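Sulfate transporter 4.1, chloroplastic (Arabidopsis thaliana, PDB 7LHV) cotransports sulfate with protons across the membrane and may play a role in regulating sulfate assimilation. Local coordinates at residues A[258-263]-A[303-308]; A[544-549]-A[587-592]; A[554-559]-A[600-605]. All coordinates share one frame; numbering follows the deposited sequence.

Interaction 1: A[258-263]-A[303-308]; sequences FVMGSL and FHPPSI
The ring of P305 receives M260 at its rim. The methyl CE of M260 comes up to CG, the corner of the pyrrolidine ring, at 4.4 Å, and not over a face. P305 also touches P256, at the start of helix 255-277. The ring of F258 makes a T-shaped (edge-to-face) pair with F253.

In M260, CG is anti to the backbone N (chi1 -163°) and SD anti to CA (chi2 177°), which carries the sulfur well beyond the helix backbone. SD then lies 4.3 Å from CG2 of I308. The thioether end therefore meets two residues of the 303-308 loop: the methyl meets the proline and the sulfur meets the isoleucine. The backbones stay apart, with 8.7 Å between CA of M260 and CA of I308. M260 is buried and also touches I299 and P430. I308 leans on A300, and both I299 and A300 belong to helix 284-300.

The contact joins helix 255-277, predicted to be transmembrane, to the loop that follows helix 284-300, within the sulfate permease region. No hydrogen bond or charge pair crosses it. Its chemistry implies a light, nondirectional join of apolar side chains that buries 93 Å².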
ATOM      1  N   PHE A 258      45.394 -13.997   2.392  1.00 79.72           N
ATOM      2  CA  PHE A 258      44.431 -14.847   1.703  1.00 79.72           C
ATOM      3  C   PHE A 258      44.492 -16.279   2.215  1.00 79.72           C
ATOM      4  O   PHE A 258      43.453 -16.909   2.435  1.00 79.72           O
ATOM      5  CB  PHE A 258      44.665 -14.810   0.196  1.00 79.72           C
ATOM      6  CG  PHE A 258      43.537 -15.393  -0.602  1.00 79.72           C
ATOM      7  CD1 PHE A 258      42.392 -14.656  -0.844  1.00 79.72           C
ATOM      8  CD2 PHE A 258      43.617 -16.680  -1.103  1.00 79.72           C
ATOM      9  CE1 PHE A 258      41.349 -15.188  -1.575  1.00 79.72           C
ATOM     10  CE2 PHE A 258      42.578 -17.218  -1.835  1.00 79.72           C
ATOM     11  CZ  PHE A 258      41.443 -16.471  -2.071  1.00 79.72           C
ATOM     12  N   VAL A 259      45.702 -16.808   2.415  1.00 80.40           N
ATOM     13  CA  VAL A 259      45.839 -18.172   2.922  1.00 80.40           C
ATOM     14  C   VAL A 259      45.273 -18.272   4.333  1.00 80.40           C
ATOM     15  O   VAL A 259      44.555 -19.223   4.669  1.00 80.40           O
ATOM     16  CB  VAL A 259      47.309 -18.621   2.864  1.00 80.40           C
ATOM     17  CG1 VAL A 259      47.511 -19.874   3.694  1.00 80.40           C
ATOM     18  CG2 VAL A 259      47.724 -18.868   1.427  1.00 80.40           C
ATOM     19  N   MET A 260      45.585 -17.289   5.179  1.00 80.98           N
ATOM     20  CA  MET A 260      45.071 -17.296   6.545  1.00 80.98           C
ATOM     21  C   MET A 260      43.548 -17.254   6.555  1.00 80.98           C
ATOM     22  O   MET A 260      42.896 -18.030   7.266  1.00 80.98           O
ATOM     23  CB  MET A 260      45.647 -16.114   7.323  1.00 80.98           C
ATOM     24  CG  MET A 260      45.528 -16.235   8.830  1.00 80.98           C
ATOM     25  SD  MET A 260      46.293 -14.845   9.677  1.00 80.98           S
ATOM     26  CE  MET A 260      47.826 -15.583  10.214  1.00 80.98           C
ATOM     27  N   GLY A 261      42.962 -16.362   5.755  1.00 75.83           N
ATOM     28  CA  GLY A 261      41.515 -16.270   5.707  1.00 75.83           C
ATOM     29  C   GLY A 261      40.866 -17.529   5.173  1.00 75.83           C
ATOM     30  O   GLY A 261      39.853 -17.985   5.707  1.00 75.83           O
ATOM     31  N   SER A 262      41.440 -18.112   4.118  1.00 77.35           N
ATOM     32  CA  SER A 262      40.875 -19.332   3.553  1.00 77.35           C
ATOM     33  C   SER A 262      40.923 -20.479   4.554  1.00 77.35           C
ATOM     34  O   SER A 262      39.939 -21.209   4.719  1.00 77.35           O
ATOM     35  CB  SER A 262      41.611 -19.706   2.269  1.00 77.35           C
ATOM     36  OG  SER A 262      41.097 -20.908   1.722  1.00 77.35           O
ATOM     37  N   LEU A 263      42.058 -20.651   5.241  1.00 76.25           N
ATOM     38  CA  LEU A 263      42.157 -21.724   6.226  1.00 76.25           C
ATOM     39  C   LEU A 263      41.196 -21.506   7.387  1.00 76.25           C
ATOM     40  O   LEU A 263      40.539 -22.452   7.842  1.00 76.25           O
ATOM     41  CB  LEU A 263      43.592 -21.852   6.735  1.00 76.25           C
ATOM     42  CG  LEU A 263      44.638 -22.301   5.716  1.00 76.25           C
ATOM     43  CD1 LEU A 263      46.029 -22.246   6.326  1.00 76.25           C
ATOM     44  CD2 LEU A 263      44.327 -23.698   5.211  1.00 76.25           C
ATOM     45  N   PHE A 303      54.832 -17.213  13.245  1.00105.06           N
ATOM     46  CA  PHE A 303      55.504 -16.932  11.983  1.00105.06           C
ATOM     47  C   PHE A 303      55.583 -15.445  11.672  1.00105.06           C
ATOM     48  O   PHE A 303      56.498 -15.020  10.955  1.00105.06           O
ATOM     49  CB  PHE A 303      54.793 -17.661  10.841  1.00105.06           C
ATOM     50  CG  PHE A 303      54.757 -19.154  11.007  1.00105.06           C
ATOM     51  CD1 PHE A 303      55.792 -19.942  10.530  1.00105.06           C
ATOM     52  CD2 PHE A 303      53.695 -19.769  11.647  1.00105.06           C
ATOM     53  CE1 PHE A 303      55.763 -21.315  10.683  1.00105.06           C
ATOM     54  CE2 PHE A 303      53.661 -21.142  11.804  1.00105.06           C
ATOM     55  CZ  PHE A 303      54.696 -21.915  11.321  1.00105.06           C
ATOM     56  N   HIS A 304      54.653 -14.649  12.200  1.00104.54           N
ATOM     57  CA  HIS A 304      54.585 -13.207  11.985  1.00104.54           C
ATOM     58  C   HIS A 304      54.624 -12.862  10.501  1.00104.54           C
ATOM     59  O   HIS A 304      55.624 -12.311  10.022  1.00104.54           O
ATOM     60  CB  HIS A 304      55.728 -12.503  12.719  1.00104.54           C
ATOM     61  CG  HIS A 304      55.722 -12.726  14.199  1.00104.54           C
ATOM     62  ND1 HIS A 304      54.792 -12.147  15.035  1.00104.54           N
ATOM     63  CD2 HIS A 304      56.531 -13.468  14.991  1.00104.54           C
ATOM     64  CE1 HIS A 304      55.030 -12.520  16.280  1.00104.54           C
ATOM     65  NE2 HIS A 304      56.080 -13.322  16.280  1.00104.54           N
ATOM     66  N   PRO A 305      53.577 -13.178   9.741  1.00103.62           N
ATOM     67  CA  PRO A 305      53.545 -12.798   8.323  1.00103.62           C
ATOM     68  C   PRO A 305      53.598 -11.291   8.163  1.00103.62           C
ATOM     69  O   PRO A 305      53.030 -10.549   8.978  1.00103.62           O
ATOM     70  CB  PRO A 305      52.205 -13.367   7.836  1.00103.62           C
ATOM     71  CG  PRO A 305      51.890 -14.463   8.797  1.00103.62           C
ATOM     72  CD  PRO A 305      52.405 -13.984  10.119  1.00103.62           C
ATOM     73  N   PRO A 306      54.277 -10.796   7.125  1.00101.92           N
ATOM     74  CA  PRO A 306      54.446  -9.338   7.006  1.00101.92           C
ATOM     75  C   PRO A 306      53.192  -8.619   6.543  1.00101.92           C
ATOM     76  O   PRO A 306      52.929  -7.498   6.995  1.00101.92           O
ATOM     77  CB  PRO A 306      55.585  -9.202   5.983  1.00101.92           C
ATOM     78  CG  PRO A 306      56.204 -10.575   5.882  1.00101.92           C
ATOM     79  CD  PRO A 306      55.081 -11.525   6.135  1.00101.92           C
ATOM     80  N   SER A 307      52.408  -9.229   5.658  1.00 97.00           N
ATOM     81  CA  SER A 307      51.311  -8.539   4.993  1.00 97.00           C
ATOM     82  C   SER A 307      49.982  -8.660   5.725  1.00 97.00           C
ATOM     83  O   SER A 307      48.984  -8.104   5.254  1.00 97.00           O
ATOM     84  CB  SER A 307      51.158  -9.064   3.564  1.00 97.00           C
ATOM     85  OG  SER A 307      50.942 -10.463   3.561  1.00 97.00           O
ATOM     86  N   ILE A 308      49.936  -9.360   6.852  1.00 96.40           N
ATOM     87  CA  ILE A 308      48.702  -9.458   7.623  1.00 96.40           C
ATOM     88  C   ILE A 308      48.531  -8.197   8.458  1.00 96.40           C
ATOM     89  O   ILE A 308      49.502  -7.513   8.802  1.00 96.40           O
ATOM     90  CB  ILE A 308      48.699 -10.721   8.504  1.00 96.40           C
ATOM     91  CG1 ILE A 308      49.820 -10.651   9.538  1.00 96.40           C
ATOM     92  CG2 ILE A 308      48.838 -11.966   7.651  1.00 96.40           C
ATOM     93  CD1 ILE A 308      49.687 -11.670  10.639  1.00 96.40           C
TER

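Interaction 2: A[544-549]-A[587-592]; sequences YIKDRL and VEALKE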
ATOM      1  N   TYR A 544     -14.746  -3.475  -8.508  1.00 53.96           N
ATOM      2  CA  TYR A 544     -14.864  -4.789  -9.131  1.00 53.96           C
ATOM      3  C   TYR A 544     -16.273  -5.343  -8.973  1.00 53.96           C
ATOM      4  O   TYR A 544     -16.827  -5.929  -9.910  1.00 53.96           O
ATOM      5  CB  TYR A 544     -13.839  -5.748  -8.530  1.00 53.96           C
ATOM      6  CG  TYR A 544     -13.877  -7.142  -9.111  1.00 53.96           C
ATOM      7  CD1 TYR A 544     -13.173  -7.459 -10.263  1.00 53.96           C
ATOM      8  CD2 TYR A 544     -14.616  -8.147  -8.504  1.00 53.96           C
ATOM      9  CE1 TYR A 544     -13.207  -8.733 -10.793  1.00 53.96           C
ATOM     10  CE2 TYR A 544     -14.655  -9.421  -9.024  1.00 53.96           C
ATOM     11  CZ  TYR A 544     -13.951  -9.709 -10.168  1.00 53.96           C
ATOM     12  OH  TYR A 544     -13.992 -10.983 -10.685  1.00 53.96           O
ATOM     13  N   ILE A 545     -16.866  -5.172  -7.792  1.00 54.03           N
ATOM     14  CA  ILE A 545     -18.222  -5.658  -7.566  1.00 54.03           C
ATOM     15  C   ILE A 545     -19.209  -4.901  -8.444  1.00 54.03           C
ATOM     16  O   ILE A 545     -20.145  -5.489  -9.001  1.00 54.03           O
ATOM     17  CB  ILE A 545     -18.581  -5.558  -6.074  1.00 54.03           C
ATOM     18  CG1 ILE A 545     -17.689  -6.495  -5.261  1.00 54.03           C
ATOM     19  CG2 ILE A 545     -20.039  -5.897  -5.851  1.00 54.03           C
ATOM     20  CD1 ILE A 545     -17.628  -6.162  -3.800  1.00 54.03           C
ATOM     21  N   LYS A 546     -19.013  -3.589  -8.590  1.00 57.85           N
ATOM     22  CA  LYS A 546     -19.876  -2.810  -9.470  1.00 57.85           C
ATOM     23  C   LYS A 546     -19.783  -3.301 -10.907  1.00 57.85           C
ATOM     24  O   LYS A 546     -20.805  -3.446 -11.586  1.00 57.85           O
ATOM     25  CB  LYS A 546     -19.517  -1.328  -9.387  1.00 57.85           C
ATOM     26  CG  LYS A 546     -20.275  -0.572  -8.313  1.00 57.85           C
ATOM     27  CD  LYS A 546     -20.225   0.930  -8.539  1.00 57.85           C
ATOM     28  CE  LYS A 546     -18.811   1.464  -8.415  1.00 57.85           C
ATOM     29  NZ  LYS A 546     -18.792   2.846  -7.867  1.00 57.85           N
ATOM     30  N   ASP A 547     -18.567  -3.576 -11.386  1.00 56.93           N
ATOM     31  CA  ASP A 547     -18.408  -4.078 -12.750  1.00 56.93           C
ATOM     32  C   ASP A 547     -19.062  -5.445 -12.921  1.00 56.93           C
ATOM     33  O   ASP A 547     -19.732  -5.706 -13.932  1.00 56.93           O
ATOM     34  CB  ASP A 547     -16.926  -4.152 -13.106  1.00 56.93           C
ATOM     35  CG  ASP A 547     -16.255  -2.797 -13.089  1.00 56.93           C
ATOM     36  OD1 ASP A 547     -16.906  -1.816 -12.674  1.00 56.93           O
ATOM     37  OD2 ASP A 547     -15.075  -2.713 -13.488  1.00 56.93           O
ATOM     38  N   ARG A 548     -18.877  -6.332 -11.941  1.00 61.98           N
ATOM     39  CA  ARG A 548     -19.468  -7.664 -12.028  1.00 61.98           C
ATOM     40  C   ARG A 548     -20.986  -7.597 -12.034  1.00 61.98           C
ATOM     41  O   ARG A 548     -21.645  -8.376 -12.731  1.00 61.98           O
ATOM     42  CB  ARG A 548     -18.973  -8.536 -10.877  1.00 61.98           C
ATOM     43  CG  ARG A 548     -17.515  -8.931 -10.990  1.00 61.98           C
ATOM     44  CD  ARG A 548     -17.296  -9.809 -12.206  1.00 61.98           C
ATOM     45  NE  ARG A 548     -18.172 -10.974 -12.195  1.00 61.98           N
ATOM     46  CZ  ARG A 548     -17.865 -12.142 -11.646  1.00 61.98           C
ATOM     47  NH1 ARG A 548     -16.695 -12.343 -11.062  1.00 61.98           N
ATOM     48  NH2 ARG A 548     -18.752 -13.130 -11.685  1.00 61.98           N
ATOM     49  N   LEU A 549     -21.564  -6.687 -11.249  1.00 62.15           N
ATOM     50  CA  LEU A 549     -23.015  -6.555 -11.236  1.00 62.15           C
ATOM     51  C   LEU A 549     -23.529  -5.847 -12.485  1.00 62.15           C
ATOM     52  O   LEU A 549     -24.674  -6.076 -12.893  1.00 62.15           O
ATOM     53  CB  LEU A 549     -23.457  -5.825  -9.970  1.00 62.15           C
ATOM     54  CG  LEU A 549     -23.156  -6.594  -8.680  1.00 62.15           C
ATOM     55  CD1 LEU A 549     -23.590  -5.807  -7.458  1.00 62.15           C
ATOM     56  CD2 LEU A 549     -23.812  -7.961  -8.701  1.00 62.15           C
ATOM     57  N   VAL A 587     -23.021   0.862   0.259  1.00 61.85           N
ATOM     58  CA  VAL A 587     -24.439   1.186   0.141  1.00 61.85           C
ATOM     59  C   VAL A 587     -24.676   2.186  -0.983  1.00 61.85           C
ATOM     60  O   VAL A 587     -25.696   2.122  -1.679  1.00 61.85           O
ATOM     61  CB  VAL A 587     -25.007   1.681   1.484  1.00 61.85           C
ATOM     62  CG1 VAL A 587     -25.163   0.518   2.444  1.00 61.85           C
ATOM     63  CG2 VAL A 587     -24.122   2.743   2.085  1.00 61.85           C
ATOM     64  N   GLU A 588     -23.745   3.125  -1.189  1.00 65.82           N
ATOM     65  CA  GLU A 588     -23.884   4.043  -2.318  1.00 65.82           C
ATOM     66  C   GLU A 588     -23.876   3.289  -3.643  1.00 65.82           C
ATOM     67  O   GLU A 588     -24.719   3.532  -4.518  1.00 65.82           O
ATOM     68  CB  GLU A 588     -22.775   5.092  -2.285  1.00 65.82           C
ATOM     69  CG  GLU A 588     -23.175   6.383  -1.594  1.00 65.82           C
ATOM     70  CD  GLU A 588     -24.237   7.150  -2.367  1.00 65.82           C
ATOM     71  OE1 GLU A 588     -23.976   7.522  -3.530  1.00 65.82           O
ATOM     72  OE2 GLU A 588     -25.334   7.376  -1.812  1.00 65.82           O
ATOM     73  N   ALA A 589     -22.938   2.354  -3.805  1.00 61.41           N
ATOM     74  CA  ALA A 589     -22.893   1.566  -5.030  1.00 61.41           C
ATOM     75  C   ALA A 589     -24.128   0.689  -5.168  1.00 61.41           C
ATOM     76  O   ALA A 589     -24.632   0.494  -6.276  1.00 61.41           O
ATOM     77  CB  ALA A 589     -21.626   0.717  -5.066  1.00 61.41           C
ATOM     78  N   LEU A 590     -24.622   0.138  -4.059  1.00 63.89           N
ATOM     79  CA  LEU A 590     -25.823  -0.685  -4.126  1.00 63.89           C
ATOM     80  C   LEU A 590     -27.025   0.131  -4.583  1.00 63.89           C
ATOM     81  O   LEU A 590     -27.830  -0.337  -5.394  1.00 63.89           O
ATOM     82  CB  LEU A 590     -26.089  -1.334  -2.770  1.00 63.89           C
ATOM     83  CG  LEU A 590     -25.242  -2.570  -2.454  1.00 63.89           C
ATOM     84  CD1 LEU A 590     -25.546  -3.091  -1.061  1.00 63.89           C
ATOM     85  CD2 LEU A 590     -25.471  -3.651  -3.494  1.00 63.89           C
ATOM     86  N   LYS A 591     -27.154   1.363  -4.083  1.00 66.95           N
ATOM     87  CA  LYS A 591     -28.234   2.232  -4.538  1.00 66.95           C
ATOM     88  C   LYS A 591     -28.084   2.576  -6.016  1.00 66.95           C
ATOM     89  O   LYS A 591     -29.074   2.595  -6.762  1.00 66.95           O
ATOM     90  CB  LYS A 591     -28.281   3.500  -3.688  1.00 66.95           C
ATOM     91  CG  LYS A 591     -28.805   3.272  -2.281  1.00 66.95           C
ATOM     92  CD  LYS A 591     -29.167   4.579  -1.598  1.00 66.95           C
ATOM     93  CE  LYS A 591     -27.931   5.320  -1.123  1.00 66.95           C
ATOM     94  NZ  LYS A 591     -28.283   6.419  -0.184  1.00 66.95           N
ATOM     95  N   GLU A 592     -26.854   2.849  -6.459  1.00 67.84           N
ATOM     96  CA  GLU A 592     -26.636   3.151  -7.872  1.00 67.84           C
ATOM     97  C   GLU A 592     -27.002   1.964  -8.759  1.00 67.84           C
ATOM     98  O   GLU A 592     -27.652   2.134  -9.799  1.00 67.84           O
ATOM     99  CB  GLU A 592     -25.187   3.569  -8.108  1.00 67.84           C
ATOM    100  CG  GLU A 592     -24.821   4.900  -7.482  1.00 67.84           C
ATOM    101  CD  GLU A 592     -23.361   5.253  -7.678  1.00 67.84           C
ATOM    102  OE1 GLU A 592     -22.662   4.513  -8.403  1.00 67.84           O
ATOM    103  OE2 GLU A 592     -22.911   6.269  -7.109  1.00 67.84           O
TER
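K546 and A589 make the closest contact between the two helices. It is apolar. The lysine uses its aliphatic stem: CG lies 3.7 Å from CB of A589, and CD is almost as near. The small alanine lets the helices come close here, with 6.9 Å between CA of K546 and CA of A589. K546 also touches L593, one turn further along helix 584-599, and L549 packs on the same leucine.

Charge comes next. The K546 chain bends at chi3 and chi4. NZ ends 4.2 Å from OE1 of E592. This is beyond a salt bridge, so the pair probably adds only a mild electrostatic attraction.

Two polar contacts lie within single segments. In 544-549, R548 NH1 gives a hydrogen bond to OH of Y544, 3.0 Å long. The oxygen lies in the guanidinium plane, while CG of R548 sits 3.5 Å above the Y544 ring plane, toward the rim. The aliphatic start of the arginine thus lies over the ring, and the guanidinium meets the hydroxyl end with its edge. In 587-592, NZ of K591 forms a salt bridge with OE2 of E588 at 3.5 Å. It also bonds O of S620 on helix 611-620. The carbonyl of L549 bonds OH of Y597 on helix 584-599. F453 of the second subunit packs on E588 and K591.

The two helices belong to the STAS domain. Each follows a strand of its sheet and leads to the next parallel strand, so this is the packing of neighbouring helices in successive beta-alpha-beta crossovers.

Interaction 3: A[554-559]-A[600-605]; sequences VAVDKY and RDIQLA
D557 and R600 are brought together by their torsions. D557 places CG anti to its carbonyl carbon (chi1 -64°), and the arginine chain bends at chi2 (87°). The two side chains then cross at about a right angle.

R600 grips the carboxylate side-on with two nitrogens. NH2 bonds OD2 at 2.6 Å, in the guanidinium plane and on the syn lone pair of that oxygen. NE bonds OD1 at 3.2 Å, less straight and tilted from the guanidinium plane. The two flat groups are 31° apart.

The second subunit adds to this pair. NH1 of R600 bonds the carbonyl of A357 of the second subunit, and OD1 of D557 forms a salt bridge with R360 of that subunit. With a methionine in place of R600, D557 would probably lose its mate within the chain and the A357 carbonyl of the second subunit would lose a donor.

Beside the salt bridge, V556 packs across the contact. CG1 lies 4.1 Å from CG of R600, and CG2 lies 3.8 Å from CD1 of I602. V556 and I602 also touch strand 569-575, at I569 and V572.

D601, with positive phi, closes a Schellman motif after helix 584-599. The chain then enters strand 603-606. The loop around D601 is the alpha-to-beta turn of a beta-alpha-beta crossover in the STAS domain, and R600 beside it touches the second subunit.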
ATOM      1  N   VAL A 554     -25.099  -5.220 -19.085  1.00 77.35           N
ATOM      2  CA  VAL A 554     -24.517  -5.329 -20.421  1.00 77.35           C
ATOM      3  C   VAL A 554     -25.144  -6.490 -21.182  1.00 77.35           C
ATOM      4  O   VAL A 554     -25.422  -6.390 -22.384  1.00 77.35           O
ATOM      5  CB  VAL A 554     -22.986  -5.463 -20.335  1.00 77.35           C
ATOM      6  CG1 VAL A 554     -22.381  -5.456 -21.723  1.00 77.35           C
ATOM      7  CG2 VAL A 554     -22.407  -4.323 -19.518  1.00 77.35           C
ATOM      8  N   ALA A 555     -25.376  -7.610 -20.497  1.00 84.96           N
ATOM      9  CA  ALA A 555     -26.046  -8.742 -21.131  1.00 84.96           C
ATOM     10  C   ALA A 555     -27.464  -8.378 -21.554  1.00 84.96           C
ATOM     11  O   ALA A 555     -27.916  -8.768 -22.637  1.00 84.96           O
ATOM     12  CB  ALA A 555     -26.059  -9.943 -20.187  1.00 84.96           C
ATOM     13  N   VAL A 556     -28.183  -7.634 -20.710  1.00 87.62           N
ATOM     14  CA  VAL A 556     -29.535  -7.202 -21.062  1.00 87.62           C
ATOM     15  C   VAL A 556     -29.507  -6.277 -22.274  1.00 87.62           C
ATOM     16  O   VAL A 556     -30.362  -6.368 -23.163  1.00 87.62           O
ATOM     17  CB  VAL A 556     -30.215  -6.537 -19.852  1.00 87.62           C
ATOM     18  CG1 VAL A 556     -31.492  -5.831 -20.275  1.00 87.62           C
ATOM     19  CG2 VAL A 556     -30.513  -7.570 -18.784  1.00 87.62           C
ATOM     20  N   ASP A 557     -28.534  -5.367 -22.319  1.00 87.37           N
ATOM     21  CA  ASP A 557     -28.404  -4.469 -23.464  1.00 87.37           C
ATOM     22  C   ASP A 557     -28.111  -5.248 -24.740  1.00 87.37           C
ATOM     23  O   ASP A 557     -28.659  -4.942 -25.805  1.00 87.37           O
ATOM     24  CB  ASP A 557     -27.306  -3.438 -23.206  1.00 87.37           C
ATOM     25  CG  ASP A 557     -27.627  -2.527 -22.041  1.00 87.37           C
ATOM     26  OD1 ASP A 557     -28.823  -2.350 -21.734  1.00 87.37           O
ATOM     27  OD2 ASP A 557     -26.680  -1.986 -21.431  1.00 87.37           O
ATOM     28  N   LYS A 558     -27.244  -6.259 -24.651  1.00 96.01           N
ATOM     29  CA  LYS A 558     -26.971  -7.105 -25.808  1.00 96.01           C
ATOM     30  C   LYS A 558     -28.222  -7.855 -26.247  1.00 96.01           C
ATOM     31  O   LYS A 558     -28.485  -7.994 -27.448  1.00 96.01           O
ATOM     32  CB  LYS A 558     -25.845  -8.086 -25.487  1.00 96.01           C
ATOM     33  CG  LYS A 558     -24.450  -7.496 -25.609  1.00 96.01           C
ATOM     34  CD  LYS A 558     -23.392  -8.528 -25.266  1.00 96.01           C
ATOM     35  CE  LYS A 558     -21.994  -7.986 -25.501  1.00 96.01           C
ATOM     36  NZ  LYS A 558     -20.948  -8.897 -24.962  1.00 96.01           N
ATOM     37  N   TYR A 559     -29.005  -8.355 -25.286  1.00103.52           N
ATOM     38  CA  TYR A 559     -30.244  -9.049 -25.619  1.00103.52           C
ATOM     39  C   TYR A 559     -31.226  -8.122 -26.326  1.00103.52           C
ATOM     40  O   TYR A 559     -31.864  -8.513 -27.309  1.00103.52           O
ATOM     41  CB  TYR A 559     -30.880  -9.625 -24.352  1.00103.52           C
ATOM     42  CG  TYR A 559     -30.234 -10.897 -23.853  1.00103.52           C
ATOM     43  CD1 TYR A 559     -29.584 -11.759 -24.726  1.00103.52           C
ATOM     44  CD2 TYR A 559     -30.273 -11.234 -22.507  1.00103.52           C
ATOM     45  CE1 TYR A 559     -28.992 -12.923 -24.272  1.00103.52           C
ATOM     46  CE2 TYR A 559     -29.684 -12.395 -22.043  1.00103.52           C
ATOM     47  CZ  TYR A 559     -29.045 -13.235 -22.930  1.00103.52           C
ATOM     48  OH  TYR A 559     -28.458 -14.393 -22.473  1.00103.52           O
ATOM     49  N   ARG A 600     -33.040  -0.634 -16.401  1.00 72.59           N
ATOM     50  CA  ARG A 600     -33.039  -1.812 -17.257  1.00 72.59           C
ATOM     51  C   ARG A 600     -34.189  -2.763 -16.957  1.00 72.59           C
ATOM     52  O   ARG A 600     -34.243  -3.849 -17.543  1.00 72.59           O
ATOM     53  CB  ARG A 600     -31.714  -2.565 -17.120  1.00 72.59           C
ATOM     54  CG  ARG A 600     -30.740  -2.335 -18.256  1.00 72.59           C
ATOM     55  CD  ARG A 600     -29.893  -1.107 -17.996  1.00 72.59           C
ATOM     56  NE  ARG A 600     -28.665  -1.113 -18.779  1.00 72.59           N
ATOM     57  CZ  ARG A 600     -27.751  -0.156 -18.740  1.00 72.59           C
ATOM     58  NH1 ARG A 600     -27.896   0.906 -17.966  1.00 72.59           N
ATOM     59  NH2 ARG A 600     -26.663  -0.267 -19.495  1.00 72.59           N
ATOM     60  N   ASP A 601     -35.100  -2.386 -16.058  1.00 73.53           N
ATOM     61  CA  ASP A 601     -36.229  -3.230 -15.661  1.00 73.53           C
ATOM     62  C   ASP A 601     -35.754  -4.535 -15.022  1.00 73.53           C
ATOM     63  O   ASP A 601     -36.232  -5.622 -15.355  1.00 73.53           O
ATOM     64  CB  ASP A 601     -37.157  -3.507 -16.849  1.00 73.53           C
ATOM     65  CG  ASP A 601     -38.532  -3.968 -16.419  1.00 73.53           C
ATOM     66  OD1 ASP A 601     -38.840  -3.880 -15.213  1.00 73.53           O
ATOM     67  OD2 ASP A 601     -39.304  -4.420 -17.290  1.00 73.53           O
ATOM     68  N   ILE A 602     -34.807  -4.427 -14.094  1.00 70.14           N
ATOM     69  CA  ILE A 602     -34.290  -5.559 -13.334  1.00 70.14           C
ATOM     70  C   ILE A 602     -34.564  -5.305 -11.858  1.00 70.14           C
ATOM     71  O   ILE A 602     -34.364  -4.188 -11.369  1.00 70.14           O
ATOM     72  CB  ILE A 602     -32.786  -5.780 -13.581  1.00 70.14           C
ATOM     73  CG1 ILE A 602     -32.515  -6.045 -15.061  1.00 70.14           C
ATOM     74  CG2 ILE A 602     -32.266  -6.931 -12.749  1.00 70.14           C
ATOM     75  CD1 ILE A 602     -31.062  -5.908 -15.443  1.00 70.14           C
ATOM     76  N   GLN A 603     -35.034  -6.334 -11.159  1.00 68.38           N
ATOM     77  CA  GLN A 603     -35.343  -6.232  -9.740  1.00 68.38           C
ATOM     78  C   GLN A 603     -34.129  -6.630  -8.912  1.00 68.38           C
ATOM     79  O   GLN A 603     -33.499  -7.659  -9.177  1.00 68.38           O
ATOM     80  CB  GLN A 603     -36.530  -7.126  -9.386  1.00 68.38           C
ATOM     81  CG  GLN A 603     -36.968  -7.028  -7.941  1.00 68.38           C
ATOM     82  CD  GLN A 603     -37.179  -5.600  -7.498  1.00 68.38           C
ATOM     83  OE1 GLN A 603     -38.041  -4.896  -8.019  1.00 68.38           O
ATOM     84  NE2 GLN A 603     -36.380  -5.159  -6.538  1.00 68.38           N
ATOM     85  N   LEU A 604     -33.809  -5.821  -7.909  1.00 65.94           N
ATOM     86  CA  LEU A 604     -32.715  -6.107  -6.992  1.00 65.94           C
ATOM     87  C   LEU A 604     -33.280  -6.597  -5.668  1.00 65.94           C
ATOM     88  O   LEU A 604     -34.204  -5.989  -5.119  1.00 65.94           O
ATOM     89  CB  LEU A 604     -31.852  -4.868  -6.759  1.00 65.94           C
ATOM     90  CG  LEU A 604     -30.576  -5.151  -5.971  1.00 65.94           C
ATOM     91  CD1 LEU A 604     -29.541  -5.723  -6.908  1.00 65.94           C
ATOM     92  CD2 LEU A 604     -30.054  -3.911  -5.272  1.00 65.94           C
ATOM     93  N   ALA A 605     -32.718  -7.688  -5.156  1.00 66.41           N
ATOM     94  CA  ALA A 605     -33.138  -8.263  -3.890  1.00 66.41           C
ATOM     95  C   ALA A 605     -31.918  -8.554  -3.030  1.00 66.41           C
ATOM     96  O   ALA A 605     -30.827  -8.816  -3.542  1.00 66.41           O
ATOM     97  CB  ALA A 605     -33.950  -9.547  -4.098  1.00 66.41           C
TER

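How the interactions relate
Interactions 2 and 3 are neighbours in the STAS domain, with centres 14 Å apart. Both use helix 542-560, and the second segments follow each other from helix 584-599 into strand 603-606. They touch where O of L590 lies 4.2 Å from CD2 of L604. Both also meet the second subunit. Interaction 1 is remote, in the sulfate permease part and on the opposite side of the chain's centre. Its centre is about 73 Å from that of interaction 2 and about 83 Å from that of interaction 3. None of the residues lining the bound lipids belongs to any of the three contacts.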